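Side-chain contacts in Vlm2 (Streptomyces tsusimaensis, PDB 6ECB), which probably completes valinomycin assembly as part of a nonribosomal peptide synthetase, its thioesterase domain joining and cyclising the depsipeptide units: residues A[108-113]-A[275-280]; A[160-165]-A[214-219]; A[171-176]-A[191-196]; A[185-190]-A[207-212]. One frame throughout, in Å; residues are numbered along the deposited sequence.

Contact 1: residues A[108-113]-A[275-280]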
loop_
_atom_site.group_PDB
_atom_site.type_symbol
_atom_site.label_atom_id
_atom_site.label_comp_id
_atom_site.label_asym_id
_atom_site.label_seq_id
_atom_site.Cartn_x
_atom_site.Cartn_y
_atom_site.Cartn_z
ATOM N N GLY A 108 -5.119 1.624 -6.295
ATOM C CA GLY A 108 -5.033 2.269 -5.001
ATOM C C GLY A 108 -3.699 2.030 -4.325
ATOM O O GLY A 108 -2.941 1.130 -4.693
ATOM N N GLY A 109 -3.432 2.850 -3.314
ATOM C CA GLY A 109 -2.235 2.626 -2.513
ATOM C C GLY A 109 -2.118 3.493 -1.286
ATOM O O GLY A 109 -2.614 4.623 -1.257
ATOM N N HIS A 110 -1.440 2.959 -0.272
ATOM C CA HIS A 110 -1.140 3.647 0.971
ATOM C C HIS A 110 0.357 3.917 1.034
ATOM O O HIS A 110 1.157 3.084 0.618
ATOM C CB HIS A 110 -1.563 2.763 2.151
ATOM C CG HIS A 110 -1.316 3.343 3.509
ATOM N ND1 HIS A 110 -0.248 2.950 4.291
ATOM C CD2 HIS A 110 -2.021 4.229 4.254
ATOM C CE1 HIS A 110 -0.295 3.581 5.453
ATOM N NE2 HIS A 110 -1.367 4.352 5.464
ATOM N N SER A 111 0.724 5.059 1.598
ATOM C CA SER A 111 2.126 5.431 1.797
ATOM C C SER A 111 2.838 5.379 0.443
ATOM O O SER A 111 2.301 5.881 -0.563
ATOM C CB SER A 111 2.688 4.520 2.892
ATOM O OG SER A 111 3.953 4.980 3.305
ATOM N N LEU A 112 4.040 4.797 0.351
ATOM C CA LEU A 112 4.714 4.697 -0.946
ATOM C C LEU A 112 3.858 3.986 -1.985
ATOM O O LEU A 112 4.005 4.239 -3.191
ATOM C CB LEU A 112 6.051 3.958 -0.772
ATOM C CG LEU A 112 6.854 3.723 -2.053
ATOM C CD1 LEU A 112 7.370 5.002 -2.666
ATOM C CD2 LEU A 112 8.029 2.766 -1.710
ATOM N N GLY A 113 2.963 3.091 -1.545
ATOM C CA GLY A 113 2.048 2.457 -2.469
ATOM C C GLY A 113 1.180 3.461 -3.204
ATOM O O GLY A 113 0.781 3.212 -4.343
ATOM N N THR A 275 -2.611 3.564 11.985
ATOM C CA THR A 275 -3.750 2.826 12.528
ATOM C C THR A 275 -4.984 2.854 11.635
ATOM O O THR A 275 -5.948 2.115 11.910
ATOM C CB THR A 275 -4.122 3.381 13.894
ATOM O OG1 THR A 275 -4.736 4.669 13.748
ATOM C CG2 THR A 275 -2.905 3.484 14.784
ATOM N N MET A 276 -4.995 3.670 10.577
ATOM C CA MET A 276 -6.167 3.704 9.713
ATOM C C MET A 276 -6.398 2.366 9.011
ATOM O O MET A 276 -7.528 2.096 8.599
ATOM C CB MET A 276 -6.039 4.801 8.650
ATOM C CG MET A 276 -4.753 4.672 7.862
ATOM S SD MET A 276 -4.777 5.630 6.345
ATOM C CE MET A 276 -5.895 4.683 5.347
ATOM N N LEU A 277 -5.361 1.542 8.844
ATOM C CA LEU A 277 -5.524 0.278 8.124
ATOM C C LEU A 277 -5.793 -0.888 9.071
ATOM O O LEU A 277 -5.826 -2.032 8.611
ATOM C CB LEU A 277 -4.294 -0.040 7.272
ATOM C CG LEU A 277 -4.148 0.887 6.061
ATOM C CD1 LEU A 277 -2.851 0.521 5.327
ATOM C CD2 LEU A 277 -5.359 0.760 5.147
ATOM N N ARG A 278 -5.952 -0.621 10.366
ATOM C CA ARG A 278 -6.187 -1.645 11.377
ATOM C C ARG A 278 -7.482 -1.363 12.109
ATOM O O ARG A 278 -8.006 -0.247 12.087
ATOM C CB ARG A 278 -5.052 -1.703 12.401
ATOM C CG ARG A 278 -3.708 -1.734 11.711
ATOM C CD ARG A 278 -2.618 -2.195 12.622
ATOM N NE ARG A 278 -2.769 -1.687 13.981
ATOM C CZ ARG A 278 -2.025 -0.727 14.526
ATOM N NH1 ARG A 278 -1.051 -0.141 13.834
ATOM N NH2 ARG A 278 -2.261 -0.354 15.777
ATOM N N ALA A 279 -7.982 -2.388 12.792
ATOM C CA ALA A 279 -9.180 -2.216 13.585
ATOM C C ALA A 279 -8.885 -1.250 14.732
ATOM O O ALA A 279 -7.770 -1.228 15.258
ATOM C CB ALA A 279 -9.653 -3.565 14.136
ATOM N N PRO A 280 -9.867 -0.441 15.148
ATOM C CA PRO A 280 -11.257 -0.354 14.687
ATOM C C PRO A 280 -11.440 0.636 13.555
ATOM O O PRO A 280 -12.519 0.713 12.983
ATOM C CB PRO A 280 -11.993 0.129 15.927
ATOM C CG PRO A 280 -10.973 1.036 16.557
ATOM C CD PRO A 280 -9.661 0.371 16.358
#

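Contact 2: residues A[160-165]-A[214-219]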
loop_
_atom_site.group_PDB
_atom_site.type_symbol
_atom_site.label_atom_id
_atom_site.label_comp_id
_atom_site.label_asym_id
_atom_site.label_seq_id
_atom_site.Cartn_x
_atom_site.Cartn_y
_atom_site.Cartn_z
ATOM N N VAL A 160 15.456 -2.102 14.097
ATOM C CA VAL A 160 14.396 -2.581 14.980
ATOM C C VAL A 160 13.236 -1.594 15.021
ATOM O O VAL A 160 12.063 -1.990 15.056
ATOM C CB VAL A 160 14.960 -2.838 16.390
ATOM C CG1 VAL A 160 13.906 -3.481 17.282
ATOM C CG2 VAL A 160 16.216 -3.705 16.322
ATOM N N PHE A 161 13.535 -0.297 15.045
ATOM C CA PHE A 161 12.466 0.694 15.069
ATOM C C PHE A 161 11.600 0.585 13.821
ATOM O O PHE A 161 10.369 0.679 13.901
ATOM C CB PHE A 161 13.060 2.098 15.207
ATOM C CG PHE A 161 12.047 3.206 15.103
ATOM C CD1 PHE A 161 11.468 3.736 16.246
ATOM C CD2 PHE A 161 11.681 3.726 13.870
ATOM C CE1 PHE A 161 10.536 4.753 16.159
ATOM C CE2 PHE A 161 10.748 4.745 13.776
ATOM C CZ PHE A 161 10.177 5.261 14.921
ATOM N N ILE A 162 12.231 0.394 12.655
ATOM C CA ILE A 162 11.482 0.247 11.409
ATOM C C ILE A 162 10.606 -0.995 11.471
ATOM O O ILE A 162 9.440 -0.975 11.060
ATOM C CB ILE A 162 12.442 0.169 10.203
ATOM C CG1 ILE A 162 13.283 1.436 10.058
ATOM C CG2 ILE A 162 11.668 -0.144 8.931
ATOM C CD1 ILE A 162 12.487 2.659 9.902
ATOM N N LEU A 163 11.177 -2.099 11.936
ATOM C CA LEU A 163 10.408 -3.330 12.084
ATOM C C LEU A 163 9.206 -3.093 12.985
ATOM O O LEU A 163 8.070 -3.422 12.630
ATOM C CB LEU A 163 11.307 -4.424 12.652
ATOM C CG LEU A 163 10.674 -5.772 12.998
ATOM C CD1 LEU A 163 11.741 -6.858 13.059
ATOM C CD2 LEU A 163 9.915 -5.708 14.354
ATOM N N ALA A 164 9.442 -2.485 14.149
ATOM C CA ALA A 164 8.372 -2.283 15.124
ATOM C C ALA A 164 7.276 -1.387 14.569
ATOM O O ALA A 164 6.084 -1.704 14.664
ATOM C CB ALA A 164 8.944 -1.676 16.400
ATOM N N MET A 165 7.660 -0.259 13.966
ATOM C CA MET A 165 6.661 0.711 13.541
ATOM C C MET A 165 5.946 0.302 12.261
ATOM O O MET A 165 4.794 0.691 12.060
ATOM C CB MET A 165 7.306 2.092 13.350
ATOM C CG MET A 165 7.936 2.694 14.620
ATOM S SD MET A 165 6.909 2.631 16.122
ATOM C CE MET A 165 5.399 3.384 15.553
ATOM N N ARG A 214 14.269 -6.466 4.227
ATOM C CA ARG A 214 15.364 -5.983 3.390
ATOM C C ARG A 214 14.838 -5.117 2.251
ATOM O O ARG A 214 15.396 -4.052 1.969
ATOM C CB ARG A 214 16.180 -7.154 2.842
ATOM C CG ARG A 214 16.942 -7.944 3.901
ATOM C CD ARG A 214 17.757 -9.101 3.291
ATOM N NE ARG A 214 18.419 -9.877 4.345
ATOM C CZ ARG A 214 19.521 -9.477 4.974
ATOM N NH1 ARG A 214 20.105 -8.322 4.649
ATOM N NH2 ARG A 214 20.047 -10.237 5.926
ATOM N N LEU A 215 13.754 -5.536 1.594
ATOM C CA LEU A 215 13.197 -4.701 0.534
ATOM C C LEU A 215 12.647 -3.394 1.106
ATOM O O LEU A 215 12.745 -2.338 0.482
ATOM C CB LEU A 215 12.109 -5.459 -0.230
ATOM C CG LEU A 215 11.442 -4.702 -1.384
ATOM C CD1 LEU A 215 12.474 -4.189 -2.396
ATOM C CD2 LEU A 215 10.438 -5.622 -2.058
ATOM N N GLN A 216 12.079 -3.442 2.308
ATOM C CA GLN A 216 11.576 -2.222 2.930
ATOM C C GLN A 216 12.686 -1.201 3.140
ATOM O O GLN A 216 12.527 -0.026 2.792
ATOM C CB GLN A 216 10.904 -2.557 4.269
ATOM C CG GLN A 216 10.328 -1.332 4.948
ATOM C CD GLN A 216 9.690 -1.694 6.285
ATOM O OE1 GLN A 216 10.247 -2.464 7.052
ATOM N NE2 GLN A 216 8.510 -1.146 6.549
ATOM N N MET A 217 13.817 -1.619 3.724
ATOM C CA MET A 217 14.929 -0.695 3.930
ATOM C C MET A 217 15.370 -0.089 2.607
ATOM O O MET A 217 15.647 1.111 2.520
ATOM C CB MET A 217 16.113 -1.410 4.594
ATOM C CG MET A 217 17.164 -0.447 5.142
ATOM S SD MET A 217 16.542 0.541 6.525
ATOM C CE MET A 217 15.530 -0.666 7.362
ATOM N N HIS A 218 15.420 -0.909 1.554
ATOM C CA HIS A 218 15.799 -0.415 0.232
ATOM C C HIS A 218 14.823 0.648 -0.268
ATOM O O HIS A 218 15.232 1.706 -0.752
ATOM C CB HIS A 218 15.842 -1.587 -0.749
ATOM C CG HIS A 218 15.971 -1.180 -2.172
ATOM N ND1 HIS A 218 17.164 -0.740 -2.705
ATOM C CD2 HIS A 218 15.070 -1.159 -3.181
ATOM C CE1 HIS A 218 16.983 -0.442 -3.981
ATOM N NE2 HIS A 218 15.723 -0.690 -4.295
ATOM N N GLN A 219 13.527 0.373 -0.174
ATOM C CA GLN A 219 12.543 1.293 -0.740
ATOM C C GLN A 219 12.362 2.529 0.131
ATOM O O GLN A 219 11.964 3.595 -0.373
ATOM C CB GLN A 219 11.217 0.580 -0.933
ATOM C CG GLN A 219 11.294 -0.535 -1.965
ATOM C CD GLN A 219 9.963 -1.051 -2.361
ATOM O OE1 GLN A 219 9.196 -1.523 -1.522
ATOM N NE2 GLN A 219 9.650 -0.958 -3.658
HETATM O O HOH W 1 8.564 -2.725 9.154
#

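Contact 3: residues A[171-176]-A[191-196]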
loop_
_atom_site.group_PDB
_atom_site.type_symbol
_atom_site.label_atom_id
_atom_site.label_comp_id
_atom_site.label_asym_id
_atom_site.label_seq_id
_atom_site.Cartn_x
_atom_site.Cartn_y
_atom_site.Cartn_z
ATOM N N LEU A 171 0.710 -5.815 12.153
ATOM C CA LEU A 171 0.340 -7.030 12.870
ATOM C C LEU A 171 -0.226 -6.756 14.264
ATOM O O LEU A 171 -0.253 -7.664 15.099
ATOM C CB LEU A 171 1.544 -7.971 12.976
ATOM C CG LEU A 171 2.003 -8.580 11.638
ATOM C CD1 LEU A 171 3.263 -9.436 11.817
ATOM C CD2 LEU A 171 0.887 -9.419 11.010
ATOM N N ASP A 172 -0.680 -5.530 14.529
ATOM C CA ASP A 172 -1.317 -5.184 15.809
ATOM C C ASP A 172 -0.430 -5.555 16.999
ATOM O O ASP A 172 -0.891 -6.062 18.024
ATOM C CB ASP A 172 -2.698 -5.844 15.922
ATOM C CG ASP A 172 -3.766 -5.116 15.105
ATOM O OD1 ASP A 172 -4.169 -4.005 15.518
ATOM O OD2 ASP A 172 -4.192 -5.641 14.048
ATOM N N GLN A 173 0.857 -5.273 16.884
ATOM C CA GLN A 173 1.805 -5.635 17.921
ATOM C C GLN A 173 2.109 -4.457 18.842
ATOM O O GLN A 173 1.884 -3.290 18.512
ATOM C CB GLN A 173 3.099 -6.161 17.292
ATOM C CG GLN A 173 2.909 -7.498 16.621
ATOM C CD GLN A 173 2.885 -8.633 17.609
ATOM O OE1 GLN A 173 1.822 -9.176 17.945
ATOM N NE2 GLN A 173 4.064 -9.005 18.098
ATOM N N ASP A 174 2.602 -4.803 20.022
ATOM C CA ASP A 174 3.103 -3.850 21.003
ATOM C C ASP A 174 4.407 -3.260 20.477
ATOM O O ASP A 174 5.484 -3.833 20.671
ATOM C CB ASP A 174 3.307 -4.542 22.343
ATOM C CG ASP A 174 3.679 -3.580 23.446
ATOM O OD1 ASP A 174 4.253 -2.510 23.150
ATOM O OD2 ASP A 174 3.395 -3.903 24.618
ATOM N N ARG A 175 4.310 -2.114 19.809
ATOM C CA ARG A 175 5.467 -1.561 19.111
ATOM C C ARG A 175 6.574 -1.162 20.081
ATOM O O ARG A 175 7.760 -1.401 19.811
ATOM C CB ARG A 175 5.018 -0.375 18.268
ATOM C CG ARG A 175 4.131 -0.776 17.112
ATOM C CD ARG A 175 3.399 0.424 16.543
ATOM N NE ARG A 175 2.442 0.953 17.513
ATOM C CZ ARG A 175 1.497 1.845 17.229
ATOM N NH1 ARG A 175 1.373 2.322 15.996
ATOM N NH2 ARG A 175 0.672 2.256 18.183
ATOM N N ASP A 176 6.219 -0.578 21.226
ATOM C CA ASP A 176 7.247 -0.197 22.192
ATOM C C ASP A 176 8.012 -1.412 22.701
ATOM O O ASP A 176 9.220 -1.321 22.954
ATOM C CB ASP A 176 6.619 0.572 23.357
ATOM C CG ASP A 176 6.098 1.945 22.943
ATOM O OD1 ASP A 176 6.289 2.332 21.766
ATOM O OD2 ASP A 176 5.498 2.635 23.797
ATOM N N LEU A 191 6.848 -13.542 14.024
ATOM C CA LEU A 191 6.523 -14.861 13.489
ATOM C C LEU A 191 5.581 -15.603 14.431
ATOM O O LEU A 191 4.622 -16.248 13.987
ATOM C CB LEU A 191 7.810 -15.657 13.249
ATOM C CG LEU A 191 8.749 -15.045 12.204
ATOM C CD1 LEU A 191 10.085 -15.772 12.165
ATOM C CD2 LEU A 191 8.100 -15.078 10.843
ATOM N N ASP A 192 5.839 -15.512 15.734
ATOM C CA ASP A 192 4.951 -16.121 16.720
ATOM C C ASP A 192 3.517 -15.621 16.548
ATOM O O ASP A 192 2.553 -16.389 16.680
ATOM C CB ASP A 192 5.462 -15.801 18.119
ATOM C CG ASP A 192 6.698 -16.605 18.497
ATOM O OD1 ASP A 192 7.035 -17.578 17.786
ATOM O OD2 ASP A 192 7.329 -16.255 19.516
ATOM N N ARG A 193 3.363 -14.327 16.282
ATOM C CA ARG A 193 2.043 -13.742 16.054
ATOM C C ARG A 193 1.433 -14.219 14.743
ATOM O O ARG A 193 0.214 -14.405 14.654
ATOM C CB ARG A 193 2.169 -12.216 16.075
ATOM C CG ARG A 193 1.025 -11.429 15.390
ATOM C CD ARG A 193 -0.334 -11.587 16.091
ATOM N NE ARG A 193 -1.380 -10.810 15.419
ATOM C CZ ARG A 193 -1.962 -11.163 14.274
ATOM N NH1 ARG A 193 -1.613 -12.290 13.664
ATOM N NH2 ARG A 193 -2.893 -10.386 13.729
ATOM N N ALA A 194 2.246 -14.437 13.721
ATOM C CA ALA A 194 1.705 -14.687 12.395
ATOM C C ALA A 194 1.468 -16.159 12.104
ATOM O O ALA A 194 0.630 -16.481 11.245
ATOM C CB ALA A 194 2.647 -14.128 11.324
ATOM N N LYS A 195 2.170 -17.056 12.793
ATOM C CA LYS A 195 2.326 -18.407 12.276
ATOM C C LYS A 195 1.042 -19.217 12.310
ATOM O O LYS A 195 0.948 -20.205 11.577
ATOM C CB LYS A 195 3.428 -19.151 13.035
ATOM C CG LYS A 195 3.208 -19.321 14.522
ATOM C CD LYS A 195 4.510 -19.811 15.179
ATOM C CE LYS A 195 4.366 -20.068 16.677
ATOM N NZ LYS A 195 5.702 -20.177 17.349
ATOM N N ASN A 196 0.058 -18.848 13.135
ATOM C CA ASN A 196 -1.224 -19.542 13.122
ATOM C C ASN A 196 -2.380 -18.583 12.866
ATOM O O ASN A 196 -3.525 -18.888 13.225
ATOM C CB ASN A 196 -1.471 -20.309 14.425
ATOM C CG ASN A 196 -2.500 -21.426 14.250
ATOM O OD1 ASN A 196 -2.486 -22.130 13.244
ATOM N ND2 ASN A 196 -3.403 -21.581 15.218
HETATM O O HOH W 2 -1.439 -8.955 17.536
#

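Contact 4: residues A[185-190]-A[207-212]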
loop_
_atom_site.group_PDB
_atom_site.type_symbol
_atom_site.label_atom_id
_atom_site.label_comp_id
_atom_site.label_asym_id
_atom_site.label_seq_id
_atom_site.Cartn_x
_atom_site.Cartn_y
_atom_site.Cartn_z
ATOM N N GLU A 185 15.141 -11.273 18.024
ATOM C CA GLU A 185 14.055 -11.569 18.960
ATOM C C GLU A 185 12.775 -10.832 18.582
ATOM O O GLU A 185 11.676 -11.381 18.729
ATOM C CB GLU A 185 14.468 -11.219 20.393
ATOM C CG GLU A 185 15.487 -12.190 20.970
ATOM C CD GLU A 185 16.015 -11.770 22.333
ATOM O OE1 GLU A 185 15.306 -11.033 23.052
ATOM O OE2 GLU A 185 17.147 -12.177 22.678
ATOM N N ALA A 186 12.891 -9.589 18.100
ATOM C CA ALA A 186 11.715 -8.886 17.598
ATOM C C ALA A 186 11.113 -9.628 16.416
ATOM O O ALA A 186 9.884 -9.754 16.307
ATOM C CB ALA A 186 12.074 -7.450 17.203
ATOM N N LYS A 187 11.963 -10.123 15.513
ATOM C CA LYS A 187 11.462 -10.873 14.368
ATOM C C LYS A 187 10.712 -12.117 14.822
ATOM O O LYS A 187 9.665 -12.464 14.253
ATOM C CB LYS A 187 12.618 -11.255 13.431
ATOM C CG LYS A 187 13.209 -10.049 12.705
ATOM C CD LYS A 187 13.842 -10.421 11.366
ATOM C CE LYS A 187 15.111 -11.225 11.517
ATOM N NZ LYS A 187 15.653 -11.559 10.166
ATOM N N GLN A 188 11.223 -12.796 15.849
ATOM C CA GLN A 188 10.584 -14.032 16.287
ATOM C C GLN A 188 9.213 -13.753 16.883
ATOM O O GLN A 188 8.285 -14.549 16.702
ATOM C CB GLN A 188 11.454 -14.769 17.290
ATOM C CG GLN A 188 10.938 -16.169 17.576
ATOM C CD GLN A 188 10.856 -17.017 16.316
ATOM O OE1 GLN A 188 11.846 -17.178 15.603
ATOM N NE2 GLN A 188 9.666 -17.542 16.025
ATOM N N LEU A 189 9.055 -12.626 17.585
ATOM C CA LEU A 189 7.729 -12.275 18.092
ATOM C C LEU A 189 6.746 -12.069 16.951
ATOM O O LEU A 189 5.579 -12.462 17.046
ATOM C CB LEU A 189 7.783 -11.013 18.950
ATOM C CG LEU A 189 8.375 -11.110 20.354
ATOM C CD1 LEU A 189 8.196 -9.759 21.027
ATOM C CD2 LEU A 189 7.714 -12.212 21.152
ATOM N N LEU A 190 7.189 -11.435 15.865
ATOM C CA LEU A 190 6.298 -11.265 14.731
ATOM C C LEU A 190 5.894 -12.615 14.150
ATOM O O LEU A 190 4.727 -12.824 13.802
ATOM C CB LEU A 190 6.948 -10.395 13.651
ATOM C CG LEU A 190 7.343 -8.976 14.056
ATOM C CD1 LEU A 190 7.861 -8.229 12.842
ATOM C CD2 LEU A 190 6.173 -8.222 14.681
ATOM N N ASP A 207 11.459 -16.637 6.182
ATOM C CA ASP A 207 12.103 -16.167 4.960
ATOM C C ASP A 207 11.383 -14.957 4.366
ATOM O O ASP A 207 12.023 -14.001 3.912
ATOM C CB ASP A 207 12.138 -17.312 3.961
ATOM C CG ASP A 207 12.916 -16.974 2.733
ATOM O OD1 ASP A 207 14.144 -16.787 2.861
ATOM O OD2 ASP A 207 12.291 -16.891 1.649
ATOM N N TYR A 208 10.049 -14.992 4.317
ATOM C CA TYR A 208 9.301 -13.863 3.789
ATOM C C TYR A 208 9.557 -12.610 4.608
ATOM O O TYR A 208 9.716 -11.513 4.061
ATOM C CB TYR A 208 7.804 -14.196 3.793
ATOM C CG TYR A 208 6.933 -13.183 3.124
ATOM C CD1 TYR A 208 6.558 -13.320 1.791
ATOM C CD2 TYR A 208 6.459 -12.077 3.819
ATOM C CE1 TYR A 208 5.748 -12.399 1.183
ATOM C CE2 TYR A 208 5.661 -11.160 3.221
ATOM C CZ TYR A 208 5.312 -11.319 1.896
ATOM O OH TYR A 208 4.523 -10.397 1.322
ATOM N N LEU A 209 9.560 -12.744 5.927
ATOM C CA LEU A 209 9.783 -11.582 6.778
ATOM C C LEU A 209 11.151 -10.967 6.514
ATOM O O LEU A 209 11.295 -9.739 6.450
ATOM C CB LEU A 209 9.654 -12.005 8.245
ATOM C CG LEU A 209 9.933 -10.928 9.285
ATOM C CD1 LEU A 209 8.981 -9.754 9.126
ATOM C CD2 LEU A 209 9.836 -11.534 10.679
ATOM N N ASP A 210 12.176 -11.811 6.408
ATOM C CA ASP A 210 13.513 -11.318 6.093
ATOM C C ASP A 210 13.520 -10.570 4.769
ATOM O O ASP A 210 14.085 -9.472 4.659
ATOM C CB ASP A 210 14.481 -12.501 6.053
ATOM C CG ASP A 210 15.914 -12.058 5.889
ATOM O OD1 ASP A 210 16.431 -11.428 6.837
ATOM O OD2 ASP A 210 16.515 -12.324 4.821
ATOM N N ARG A 211 12.868 -11.131 3.757
ATOM C CA ARG A 211 12.882 -10.499 2.445
ATOM C C ARG A 211 12.106 -9.197 2.470
ATOM O O ARG A 211 12.513 -8.206 1.861
ATOM C CB ARG A 211 12.312 -11.453 1.404
ATOM C CG ARG A 211 13.202 -12.666 1.135
ATOM C CD ARG A 211 12.458 -13.692 0.282
ATOM N NE ARG A 211 13.271 -14.889 0.034
ATOM C CZ ARG A 211 13.928 -15.145 -1.095
ATOM N NH1 ARG A 211 13.873 -14.300 -2.112
ATOM N NH2 ARG A 211 14.641 -16.258 -1.208
ATOM N N PHE A 212 10.996 -9.174 3.207
ATOM C CA PHE A 212 10.221 -7.952 3.345
ATOM C C PHE A 212 11.048 -6.861 4.018
ATOM O O PHE A 212 11.060 -5.709 3.569
ATOM C CB PHE A 212 8.941 -8.224 4.155
ATOM C CG PHE A 212 8.341 -6.967 4.702
ATOM C CD1 PHE A 212 7.525 -6.202 3.921
ATOM C CD2 PHE A 212 8.657 -6.531 5.984
ATOM C CE1 PHE A 212 7.011 -5.024 4.388
ATOM C CE2 PHE A 212 8.149 -5.342 6.469
ATOM C CZ PHE A 212 7.324 -4.596 5.680
#

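Contact 1: residues A[108-113]-A[275-280]
His110, Met276 and Leu277 form a small buried cluster where the end of strand 105-110 meets the loop leading to helix 281-293. His110 immediately precedes Ser111, the probable nucleophile, on what fits the GxSxG nucleophile elbow of the alpha/beta-hydrolase fold. The imidazole, with CG anti to the backbone N (chi1 -180°), reaches straight out to the opposing 3-10 turn. Leu277 comes from the opposite direction and sets one methyl over a ring face: CD1 lies 3.7 Å from the centroid of the His110 ring, 12° off its normal, a CH-pi contact. Met276 instead slides alongside. Its SD meets the ring at the edge, 3.7 Å from both CD2 and NE2 of His110. A bend at chi3 (-72°) turns CE back to 4.1 Å from His110 CD2. NE2 of His110 is hydrogen-bonded to the backbone O of His273, the probable triad histidine, whose ring also stacks with that of His110. With an alanine here, the Leu277 methyl would probably lose the ring face it rests on and His273 O its NE2 partner. The methyl over the face, sulfur at the edge, NE2 bond and His273 stack probably hold the ring's rotation, making His110 a plausible second-shell support for His273.

Contact 2: residues A[160-165]-A[214-219]
Ile162 and Met217 mark the closest backbone approach, their CA atoms 8.3 Å apart, between the last turn and a half of helix 157-165 and the C-terminal part of helix 206-220. Both helices belong to the all-helical insertion between strands 134-137 and 237-241, consistent with the lid of a thioesterase of the alpha/beta-hydrolase fold. Ile162 points at the other helix and divides its branches between two partners. With chi1 at -61°, CG1 stands beside the backbone N and CG2 anti to it. CG1 meets the methyl end of Met217: CE approaches to 4.1 Å from Ile162 CG1, carried there by a chain folded at chi2 and chi3. CG2 meets Gln216, whose extended chain crosses the isoleucine at a slant; Gln216 OE1 comes to 3.3 Å from Ile162 CG2, a close approach of methyl and carbonyl. Packing continues along helix 206-220, where Ile162 also touches Leu220 and Leu163 touches Leu213. The polar link between the helices runs through water. One water donates both to the main chain and to the amide, with its oxygen 2.7 Å from Ile162 O and likewise 2.7 Å from Gln216 OE1.

Contact 3: residues A[171-176]-A[191-196]
Arg193 lies across the 171-176 turn and touches it with both its methylenes and NE. Gln173 OE1 sits 3.5 Å from Arg193 CG, so the amide oxygen rests on methylenes rather than on the guanidinium; the two planar groups stand 83° apart. The bend of Gln173 at chi2 (-79°) turns its end toward the helix. Leu171 completes the first shell, its CB 4.2 Å from Arg193 CG and its O 3.4 Å from Arg193 NE, set obliquely to the guanidinium. A water lies at the guanidinium edge, in its plane, and accepts from Arg193 NE at 2.8 Å. The same water lies close to Asp172 O, although several acceptors compete for its protons. Farther out, Arg193 NH1 forms a salt bridge with Asp197. The turn is shaped by a Schellman motif with Asp172, at positive phi, in the C-prime position, and Asp174 N-caps the next helix through Ala177 N. Near the end of helix 183-194, Lys195 NZ salt-bridges Asp192 OD1 from above the carboxylate plane, 3.0 Å away. A leucine in place of Arg193 would probably leave Asp197 without its charged mate and the water without its NE donor. Arg193 thus splits its chemistry: methylenes pack against the turn, while Asp197 meets the charge and Asp172, though also salt-bridged to Arg278 through OD1, probably eases it further, its OD2 4.9 Å from Arg193 NH2.

Contact 4: residues A[185-190]-A[207-212]
Lys187 and Leu190 on helix 183-194 face Leu209 and Asp210 on helix 206-220, a pair of consecutive helices in the probable lid of this alpha/beta-hydrolase-type domain. The short helical segments run at 124° to each other, their axes 10.9 Å apart at closest approach. Leu209 points into the interface with CG anti to its own N (chi1 177°) and spreads its two methyls over neighbouring turns. CD2 rests on the backbone of the other helix, 3.7 Å from Lys187 O, and also lies against the lysine CB. CD1 goes to Leu190, the two side chains meeting at about a right angle with Leu190 CD1 4.2 Å from Leu209 CD1. Beside this apolar patch Lys187 passes at a slant to Asp210. A bend at chi3 of the lysine carries its ammonium to a salt bridge, Lys187 NZ 3.4 Å from Asp210 OD1. The other carboxylate oxygen, OD2, pairs with Arg214 one turn on, so Asp210 joins two cations. Ile167 touches both Leu190 and Leu209. Within helix 206-220, Arg211 and Asp207 form a second ion pair: Arg211 NE donates to the syn side of Asp207 OD2 at 2.8 Å, 33° out of the carboxylate plane.

In the fold
Contact 1 holds Ser111 of the probable Ser111-His273-Asp138 triad, whereas contacts 2, 3 and 4 tie together the helical insertion between strands 134-137 and 237-241. Contacts 2 and 4 share helix 206-220 and are about 11 Å apart between centres; Leu163 bridges them, its CD1 3.5 Å from Lys187 CG. Contacts 3 and 4 share helix 183-194, with centres about 10 Å apart. Two links join this helical layer to contact 1: a salt bridge to contact 3, Arg278 NE 3.1 Å from Asp172 OD1, and packing against contact 2, Leu112 CD2 3.9 Å from Gln219 CB. Contact 4 does not touch contact 1; their nearest atoms are about 10 Å apart and their centres about 21 Å.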